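Local coordinates for aerobic respiration control sensor protein ArcB (Escherichia coli, PDB 2A0B) that relays phosphate through its C-terminal histidine-containing phosphotransfer domain, the part described here, to activate the response regulator ArcA in anaerobic repression of the arc modulon, at residues I14-L17 against E18-E22; E37-M40 against P41-S45. All coordinates share one frame; numbering follows the deposited sequence. Where two conformers were deposited one is given.

Contact 1: residues I14-L17 against E18-E22; sequences IPML and EQYLE
Met16 and Tyr20, one helical turn apart on the short helix 14-23, make a Met-aromatic contact at the surface of this phosphotransfer domain, near the end of the molecule. In the conformer described, the thioether lies across one face of the ring: Met16 SD stands 4.2 Å from the centroid of the Tyr20 ring, 10° off its normal. The terminal methyl, Met16 CE, reaches 3.6 Å from Tyr20 CE2 in a CH-pi contact displaced toward the ring's rim. With Met16 CG anti to the backbone N (chi1 171°) and the chain bent at the next bond (chi2 -87°), sulfur and methyl fold back over the ring instead of running past it. Four successive i to i+4 backbone bonds hold this turn, among them Tyr20 N to Met16 O at 2.8 Å, joining the same two residues. Elsewhere on the helix the Glu18 side chain crosses that of Ile14 at a slant, Ile14 CG2 coming 3.6 Å from Glu18 OE2 in the conformer described. Leu17 turns inward, against Leu115 and Trp118 of helix 93-122, and Ile14 also touches Trp118. Tyr20 and Leu21 meet Ile29 of helix 26-52, so the short helix packs on both long ones.

Contact 2: residues E37-M40 against P41-S45; sequences EKMM and PGYVS
Met39 O and Met40 O accept the backbone bonds that carry helix 26-52 past Pro41: Tyr43 N to Met39 O at 3.1 Å and Val44 N to Met40 O at 2.8 Å. This is a proline kink within a long helix of the HPt four-helix bundle. Pro41 has no N-H to give, and its CD sits 3.2 Å from Glu37 O, where a donor would otherwise come. The next bond of the series is replaced by a water, which donates to Lys38 O and accepts from Gly42 N at 3.0 Å, bridging the opened turn. Beyond the kink, Pro41 O is gripped twice, by Ser45 N and, in the conformer described, by Ser45 OG (2.9 Å), from opposite faces of its carbonyl plane. Glu37 points its carboxylate elsewhere, to a salt bridge with Lys116 of helix 93-122. The Tyr43 ring lies back along the helix, with Met39 CB over its face, 3.6 Å from Tyr43 CZ, and Met39 O above the same ring near its rim. Glu62, Lys65 and Ile66 of helix 56-72 also touch this tyrosine, and an alanine here would probably open a gap between the two helices and leave Met39 without its aromatic cover. Buried Met40 packs on Met104 and Trp108 of helix 93-122. Its chain, bent at chi2 (-54°), brings the sulfur obliquely to the same aromatic ring, Met40 SD lying 4.0 Å from Tyr43 CD2, while Met40 CE ends 4.1 Å from Val44 CG2.

Contacts 1 and 2 lie on successive helices but on opposite sides of the domain's centre; their centres are 25 Å apart, and their nearest atoms, about 13 Å apart, do not touch. Helix 93-122 is their common neighbour: contact 1 packs near the C-terminal end of this helix and contact 2 further toward its middle. Contact 2 is the closer to the functional residues, with the side chain of Tyr43 about 10 Å from that of His64, the phosphorylation site, and the side chain of Met40 about 8 Å from that of the zinc ligand Glu107 and about 11 Å from the bound zinc ion. In contact 1, the side chain of Ile14 is about 11 Å from that of the zinc ligand His77.

Contact 1: residues I14-L17 against E18-E22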
ATOM      1  N   ILE A  14      -1.171 -13.398   2.470  1.00 19.58           N
ATOM      2  CA  ILE A  14      -1.894 -14.601   2.050  1.00 19.78           C
ATOM      3  C   ILE A  14      -2.766 -15.196   3.147  1.00 20.80           C
ATOM      4  O   ILE A  14      -3.955 -15.414   2.815  1.00 22.93           O
ATOM      5  CB  ILE A  14      -0.980 -15.674   1.433  0.50 22.10           C
ATOM      6  CG1 ILE A  14      -0.186 -14.978   0.319  0.50 22.58           C
ATOM      7  CG2 ILE A  14      -1.850 -16.803   0.873  0.50 21.88           C
ATOM      8  CD1 ILE A  14      -1.026 -14.447  -0.804  0.50 22.43           C
ATOM      9  N   PRO A  15      -2.323 -15.313   4.359  1.00 22.13           N
ATOM     10  CA  PRO A  15      -3.190 -15.844   5.448  1.00 22.79           C
ATOM     11  C   PRO A  15      -4.436 -14.958   5.574  1.00 24.33           C
ATOM     12  O   PRO A  15      -5.551 -15.540   5.711  1.00 25.21           O
ATOM     13  CB  PRO A  15      -2.345 -15.762   6.694  1.00 26.78           C
ATOM     14  CG  PRO A  15      -0.948 -16.059   6.119  1.00 25.90           C
ATOM     15  CD  PRO A  15      -0.943 -15.171   4.890  1.00 24.39           C
ATOM     16  N   MET A  16      -4.339 -13.661   5.588  1.00 21.81           N
ATOM     17  CA  MET A  16      -5.484 -12.763   5.744  1.00 22.52           C
ATOM     18  C   MET A  16      -6.397 -12.928   4.548  1.00 22.81           C
ATOM     19  O   MET A  16      -7.647 -13.041   4.624  1.00 21.82           O
ATOM     20  CB  MET A  16      -5.087 -11.299   5.953  0.50 23.55           C
ATOM     21  CG  MET A  16      -6.255 -10.307   5.902  0.50 26.28           C
ATOM     22  SD  MET A  16      -6.603  -9.763   4.223  0.50 30.19           S
ATOM     23  CE  MET A  16      -7.412  -8.188   4.468  0.50 29.38           C
ATOM     24  N   LEU A  17      -5.858 -12.942   3.307  1.00 18.34           N
ATOM     25  CA  LEU A  17      -6.673 -13.059   2.124  1.00 17.95           C
ATOM     26  C   LEU A  17      -7.407 -14.406   2.078  1.00 19.10           C
ATOM     27  O   LEU A  17      -8.558 -14.370   1.584  1.00 20.60           O
ATOM     28  CB  LEU A  17      -5.777 -12.873   0.850  1.00 18.90           C
ATOM     29  CG  LEU A  17      -5.385 -11.398   0.750  1.00 19.23           C
ATOM     30  CD1 LEU A  17      -4.175 -11.370  -0.253  1.00 21.03           C
ATOM     31  CD2 LEU A  17      -6.441 -10.467   0.193  1.00 22.17           C
ATOM     32  N   GLU A  18      -6.779 -15.480   2.501  1.00 19.66           N
ATOM     33  CA  GLU A  18      -7.434 -16.783   2.414  1.00 20.81           C
ATOM     34  C   GLU A  18      -8.599 -16.779   3.452  1.00 22.18           C
ATOM     35  O   GLU A  18      -9.663 -17.304   3.053  1.00 22.80           O
ATOM     36  CB  GLU A  18      -6.470 -17.910   2.676  1.00 25.05           C
ATOM     37  CG  GLU A  18      -5.657 -18.101   1.375  1.00 30.18           C
ATOM     38  CD  GLU A  18      -4.789 -19.335   1.345  1.00 34.64           C
ATOM     39  OE1 GLU A  18      -4.707 -20.117   2.310  1.00 37.57           O
ATOM     40  OE2 GLU A  18      -4.175 -19.547   0.259  1.00 35.53           O
ATOM     41  N   GLN A  19      -8.314 -16.186   4.601  1.00 21.75           N
ATOM     42  CA  GLN A  19      -9.428 -16.166   5.597  1.00 22.92           C
ATOM     43  C   GLN A  19     -10.522 -15.288   5.031  1.00 22.92           C
ATOM     44  O   GLN A  19     -11.764 -15.624   5.119  1.00 22.80           O
ATOM     45  CB  GLN A  19      -8.882 -15.588   6.893  1.00 25.01           C
ATOM     46  CG  GLN A  19      -9.951 -15.480   7.999  1.00 28.94           C
ATOM     47  CD  GLN A  19      -9.392 -14.793   9.229  1.00 28.96           C
ATOM     48  OE1 GLN A  19      -9.107 -15.478  10.213  1.00 32.78           O
ATOM     49  NE2 GLN A  19      -9.254 -13.493   9.260  1.00 31.17           N
ATOM     50  N   TYR A  20     -10.250 -14.135   4.450  1.00 19.67           N
ATOM     51  CA  TYR A  20     -11.235 -13.278   3.852  1.00 21.02           C
ATOM     52  C   TYR A  20     -12.065 -13.941   2.782  1.00 24.61           C
ATOM     53  O   TYR A  20     -13.328 -13.755   2.743  1.00 24.73           O
ATOM     54  CB  TYR A  20     -10.576 -12.007   3.305  1.00 27.63           C
ATOM     55  CG  TYR A  20     -10.593 -10.929   4.361  1.00 33.37           C
ATOM     56  CD1 TYR A  20     -10.256 -11.186   5.690  1.00 36.22           C
ATOM     57  CD2 TYR A  20     -10.948  -9.644   4.016  1.00 37.21           C
ATOM     58  CE1 TYR A  20     -10.270 -10.193   6.657  1.00 37.46           C
ATOM     59  CE2 TYR A  20     -10.963  -8.634   4.967  1.00 40.35           C
ATOM     60  CZ  TYR A  20     -10.626  -8.920   6.283  1.00 40.03           C
ATOM     61  OH  TYR A  20     -10.667  -7.875   7.195  1.00 41.16           O
ATOM     62  N   LEU A  21     -11.500 -14.776   1.938  1.00 21.53           N
ATOM     63  CA  LEU A  21     -12.228 -15.468   0.888  1.00 25.15           C
ATOM     64  C   LEU A  21     -13.281 -16.409   1.529  1.00 24.75           C
ATOM     65  O   LEU A  21     -14.352 -16.537   0.940  1.00 28.06           O
ATOM     66  CB  LEU A  21     -11.308 -16.284  -0.019  1.00 29.17           C
ATOM     67  CG  LEU A  21     -10.723 -15.457  -1.187  1.00 33.31           C
ATOM     68  CD1 LEU A  21      -9.687 -16.369  -1.848  1.00 35.09           C
ATOM     69  CD2 LEU A  21     -11.788 -15.034  -2.181  1.00 34.18           C
ATOM     70  N   GLU A  22     -12.897 -17.069   2.565  1.00 25.28           N
ATOM     71  CA  GLU A  22     -13.813 -17.989   3.257  1.00 26.45           C
ATOM     72  C   GLU A  22     -14.891 -17.180   3.954  1.00 27.62           C
ATOM     73  O   GLU A  22     -16.057 -17.656   4.027  1.00 27.31           O
ATOM     74  CB  GLU A  22     -13.057 -18.814   4.263  1.00 29.08           C
ATOM     75  CG  GLU A  22     -12.115 -19.842   3.699  1.00 35.60           C
ATOM     76  CD  GLU A  22     -10.843 -20.026   4.495  1.00 41.17           C
ATOM     77  OE1 GLU A  22     -10.814 -20.013   5.748  1.00 43.59           O
ATOM     78  OE2 GLU A  22      -9.786 -20.200   3.825  1.00 44.42           O
TER

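Contact 2: residues E37-M40 against P41-S45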
ATOM      1  N   GLU A  37      -7.454   1.277  -6.215  1.00 20.35           N
ATOM      2  CA  GLU A  37      -6.800   1.791  -7.457  1.00 23.99           C
ATOM      3  C   GLU A  37      -7.191   3.171  -7.858  1.00 24.98           C
ATOM      4  O   GLU A  37      -6.456   3.967  -8.466  1.00 25.92           O
ATOM      5  CB  GLU A  37      -7.206   0.892  -8.635  1.00 27.62           C
ATOM      6  CG  GLU A  37      -6.646  -0.497  -8.700  1.00 34.29           C
ATOM      7  CD  GLU A  37      -7.133  -1.068 -10.045  1.00 36.03           C
ATOM      8  OE1 GLU A  37      -6.560  -0.707 -11.069  1.00 38.80           O
ATOM      9  OE2 GLU A  37      -8.142  -1.772 -10.059  1.00 40.76           O
ATOM     10  N   LYS A  38      -8.465   3.622  -7.614  1.00 21.51           N
ATOM     11  CA  LYS A  38      -8.845   4.959  -7.982  1.00 24.56           C
ATOM     12  C   LYS A  38      -8.287   6.032  -7.042  1.00 20.68           C
ATOM     13  O   LYS A  38      -8.206   7.166  -7.473  1.00 21.75           O
ATOM     14  CB  LYS A  38     -10.366   5.096  -8.127  1.00 29.79           C
ATOM     15  CG  LYS A  38     -11.210   5.618  -7.015  1.00 35.64           C
ATOM     16  CD  LYS A  38     -12.619   5.957  -7.533  1.00 38.08           C
ATOM     17  CE  LYS A  38     -13.653   5.022  -6.926  1.00 40.71           C
ATOM     18  NZ  LYS A  38     -14.999   5.358  -7.501  1.00 42.03           N
ATOM     19  N   MET A  39      -7.986   5.629  -5.780  1.00 20.42           N
ATOM     20  CA  MET A  39      -7.540   6.658  -4.856  1.00 21.54           C
ATOM     21  C   MET A  39      -5.999   6.817  -4.820  1.00 20.89           C
ATOM     22  O   MET A  39      -5.535   7.907  -4.499  1.00 23.14           O
ATOM     23  CB  MET A  39      -7.942   6.317  -3.415  1.00 22.02           C
ATOM     24  CG  MET A  39      -9.475   6.122  -3.283  1.00 24.16           C
ATOM     25  SD  MET A  39     -10.461   7.527  -3.770  1.00 26.86           S
ATOM     26  CE  MET A  39      -9.945   8.780  -2.655  1.00 26.20           C
ATOM     27  N   MET A  40      -5.348   5.727  -5.188  1.00 21.25           N
ATOM     28  CA  MET A  40      -3.867   5.747  -5.041  1.00 22.12           C
ATOM     29  C   MET A  40      -3.172   6.807  -5.856  1.00 23.92           C
ATOM     30  O   MET A  40      -2.213   7.428  -5.306  1.00 22.23           O
ATOM     31  CB  MET A  40      -3.287   4.369  -5.273  1.00 24.37           C
ATOM     32  CG  MET A  40      -3.054   3.462  -4.094  1.00 26.90           C
ATOM     33  SD  MET A  40      -2.035   4.211  -2.780  1.00 24.77           S
ATOM     34  CE  MET A  40      -0.394   3.504  -3.102  1.00 26.25           C
ATOM     35  N   PRO A  41      -3.568   7.113  -7.072  1.00 23.28           N
ATOM     36  CA  PRO A  41      -2.899   8.185  -7.803  1.00 22.41           C
ATOM     37  C   PRO A  41      -2.856   9.475  -7.027  1.00 24.99           C
ATOM     38  O   PRO A  41      -1.818  10.198  -6.895  1.00 23.93           O
ATOM     39  CB  PRO A  41      -3.655   8.345  -9.126  1.00 24.36           C
ATOM     40  CG  PRO A  41      -4.282   7.016  -9.309  1.00 25.62           C
ATOM     41  CD  PRO A  41      -4.609   6.485  -7.914  1.00 23.19           C
ATOM     42  N   GLY A  42      -3.969   9.899  -6.405  1.00 22.76           N
ATOM     43  CA  GLY A  42      -4.047  11.075  -5.619  1.00 21.67           C
ATOM     44  C   GLY A  42      -3.274  10.983  -4.323  1.00 20.11           C
ATOM     45  O   GLY A  42      -2.674  11.987  -3.894  1.00 23.16           O
ATOM     46  N   TYR A  43      -3.224   9.839  -3.646  1.00 20.29           N
ATOM     47  CA  TYR A  43      -2.495   9.653  -2.414  1.00 19.10           C
ATOM     48  C   TYR A  43      -0.956   9.810  -2.732  1.00 19.81           C
ATOM     49  O   TYR A  43      -0.315  10.455  -1.922  1.00 20.42           O
ATOM     50  CB  TYR A  43      -2.744   8.313  -1.722  1.00 21.02           C
ATOM     51  CG  TYR A  43      -4.206   8.101  -1.201  1.00 19.98           C
ATOM     52  CD1 TYR A  43      -5.067   9.145  -1.165  1.00 22.74           C
ATOM     53  CD2 TYR A  43      -4.474   6.790  -0.838  1.00 19.89           C
ATOM     54  CE1 TYR A  43      -6.392   8.904  -0.662  1.00 23.22           C
ATOM     55  CE2 TYR A  43      -5.794   6.508  -0.319  1.00 20.69           C
ATOM     56  CZ  TYR A  43      -6.608   7.606  -0.308  1.00 20.47           C
ATOM     57  OH  TYR A  43      -7.943   7.411   0.217  1.00 24.59           O
ATOM     58  N   VAL A  44      -0.596   9.240  -3.861  1.00 20.85           N
ATOM     59  CA  VAL A  44       0.894   9.330  -4.133  1.00 21.53           C
ATOM     60  C   VAL A  44       1.223  10.752  -4.536  1.00 23.99           C
ATOM     61  O   VAL A  44       2.261  11.274  -4.065  1.00 21.73           O
ATOM     62  CB  VAL A  44       1.237   8.293  -5.182  1.00 22.77           C
ATOM     63  CG1 VAL A  44       2.676   8.575  -5.740  1.00 26.52           C
ATOM     64  CG2 VAL A  44       1.243   6.863  -4.687  1.00 22.32           C
ATOM     65  N   SER A  45       0.365  11.453  -5.277  1.00 23.89           N
ATOM     66  CA  SER A  45       0.608  12.844  -5.599  1.00 24.88           C
ATOM     67  C   SER A  45       0.701  13.716  -4.362  1.00 26.96           C
ATOM     68  O   SER A  45       1.507  14.657  -4.260  1.00 26.40           O
ATOM     69  CB  SER A  45      -0.421  13.382  -6.595  0.50 26.35           C
ATOM     70  OG  SER A  45      -0.392  12.566  -7.760  0.50 27.88           O
TER
HETATM   71  O   HOH W   1      -6.860   9.594  -7.110  1.00 31.98           O